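Local coordinates for protein fusolin (Anomala cuprea entomopoxvirus, PDB 4YN1) that crystallises inside infected cells as viral spindles that enhance virulence, and probably acts on chitin through its lytic polysaccharide monooxygenase-like domain, at residues F138-I143 against T190-V195. Residues are numbered along the deposited sequence; the frame is centred on the assembly and turned at random.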
# COMPACT_ATOMS: atom_id res chain seq x y z
N PHE A 138 8.22 6.24 -7.23
CA PHE A 138 8.65 4.92 -6.79
C PHE A 138 10.15 5.03 -6.55
O PHE A 138 10.90 5.54 -7.39
CB PHE A 138 8.31 3.85 -7.83
CG PHE A 138 8.61 2.47 -7.34
CD1 PHE A 138 9.87 1.92 -7.49
CD2 PHE A 138 7.63 1.70 -6.73
CE1 PHE A 138 10.15 0.64 -7.03
CE2 PHE A 138 7.93 0.46 -6.20
CZ PHE A 138 9.17 -0.09 -6.40
N CYS A 139 10.57 4.57 -5.37
CA CYS A 139 11.93 4.68 -4.85
C CYS A 139 12.67 3.32 -5.02
O CYS A 139 12.43 2.39 -4.27
CB CYS A 139 11.83 5.12 -3.40
SG CYS A 139 13.41 5.41 -2.58
N PRO A 140 13.48 3.16 -6.08
CA PRO A 140 14.18 1.88 -6.30
C PRO A 140 15.42 1.79 -5.41
O PRO A 140 16.19 2.77 -5.29
CB PRO A 140 14.54 1.95 -7.77
CG PRO A 140 14.80 3.38 -7.99
CD PRO A 140 13.90 4.14 -7.08
N THR A 141 15.63 0.66 -4.75
CA THR A 141 16.85 0.43 -3.96
C THR A 141 17.86 -0.42 -4.72
O THR A 141 18.95 -0.66 -4.22
CB THR A 141 16.52 -0.11 -2.58
OG1 THR A 141 15.86 -1.36 -2.68
CG2 THR A 141 15.62 0.84 -1.81
N ALA A 142 17.48 -0.93 -5.88
CA ALA A 142 18.33 -1.65 -6.82
C ALA A 142 17.77 -1.34 -8.20
O ALA A 142 16.56 -1.26 -8.36
CB ALA A 142 18.27 -3.15 -6.56
N ILE A 143 18.63 -1.19 -9.19
CA ILE A 143 18.21 -0.89 -10.55
C ILE A 143 18.20 -2.16 -11.37
O ILE A 143 19.23 -2.70 -11.74
CB ILE A 143 19.07 0.21 -11.20
CG1 ILE A 143 19.10 1.50 -10.35
CG2 ILE A 143 18.56 0.52 -12.62
CD1 ILE A 143 17.74 2.20 -10.15
N THR A 190 15.08 8.89 0.11
CA THR A 190 16.45 9.11 0.59
C THR A 190 17.38 7.99 0.18
O THR A 190 18.61 8.16 0.23
CB THR A 190 16.47 9.26 2.13
OG1 THR A 190 15.72 8.20 2.68
CG2 THR A 190 15.87 10.58 2.58
N ALA A 191 16.83 6.84 -0.16
CA ALA A 191 17.60 5.65 -0.49
C ALA A 191 18.26 5.67 -1.85
O ALA A 191 19.12 4.83 -2.11
CB ALA A 191 16.73 4.41 -0.37
N ASN A 192 17.87 6.59 -2.73
CA ASN A 192 18.50 6.62 -4.04
C ASN A 192 18.48 8.03 -4.60
O ASN A 192 17.52 8.73 -4.38
CB ASN A 192 17.75 5.64 -4.96
CG ASN A 192 18.54 5.17 -6.14
OD1 ASN A 192 19.30 5.91 -6.73
ND2 ASN A 192 18.41 3.91 -6.49
N ALA A 193 19.47 8.38 -5.40
CA ALA A 193 19.53 9.68 -6.07
C ALA A 193 18.61 9.69 -7.27
O ALA A 193 18.41 10.75 -7.85
CB ALA A 193 20.97 9.95 -6.52
N ARG A 194 18.15 8.50 -7.74
CA ARG A 194 17.28 8.40 -8.92
C ARG A 194 16.01 7.66 -8.55
O ARG A 194 16.01 6.80 -7.67
CB ARG A 194 17.98 7.63 -10.03
CG ARG A 194 19.19 8.37 -10.56
CD ARG A 194 20.01 7.56 -11.54
NE ARG A 194 21.14 8.40 -11.96
CZ ARG A 194 22.25 8.60 -11.25
NH1 ARG A 194 22.46 7.94 -10.12
NH2 ARG A 194 23.19 9.43 -11.71
N VAL A 195 14.93 8.00 -9.21
CA VAL A 195 13.60 7.45 -8.94
C VAL A 195 12.88 7.17 -10.23
O VAL A 195 13.31 7.60 -11.29
CB VAL A 195 12.78 8.46 -8.08
CG1 VAL A 195 13.35 8.64 -6.68
CG2 VAL A 195 12.61 9.78 -8.79
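Phe138 and Val195 meet where two antiparallel strands, 131-140 and 194-203, neighbour each other in a four-stranded antiparallel sheet of the beta-sandwich core expected of the lytic polysaccharide monooxygenase family. The contact is a worked example of how a side-chain amide supplies a hydrogen bond at a strand end; the backbone pairing of these strands runs through Phe138 and Tyr196. Phe138 O lies 3.5 Å from Val195 CB, while the phenylalanine ring leads the other way, meeting Phe149 edge-to-face and Trp215 with planes inclined at about 60°. Next comes Cys139, its SG turned anti to the backbone N (chi1 -177°) and joined to Cys189 in a disulfide; the same sulfur touches Ala191 CB at 4.1 Å, so the covalent bridge and an apolar contact tie this strand end to the loop leading into strand 194-203. The ring of Pro140, which has no N-H to offer, sets CD against Arg194 O at 3.4 Å. Its carbonyl, however, is used: Pro140 O accepts from Asn192 ND2 at 2.8 Å, a fairly straight bond (157° at the hydrogen) that lies close to the plane of the asparagine amide but reaches the proline oxygen from above its carbonyl plane. Thr141 divides its branches, CG2 resting 4.0 Å from Ala191 CB while OG1 bonds to Asn67. Farther along the loop, Ile143 points back to the other segment, bringing CD1 to 4.1 Å from Asn192 ND2. The asparagine amide is thus gripped at both ends: its nitrogen donates to Pro140 across the contact, and its oxygen closes an Asx turn, Asn192 OD1 accepting from Arg194 N at 3.0 Å.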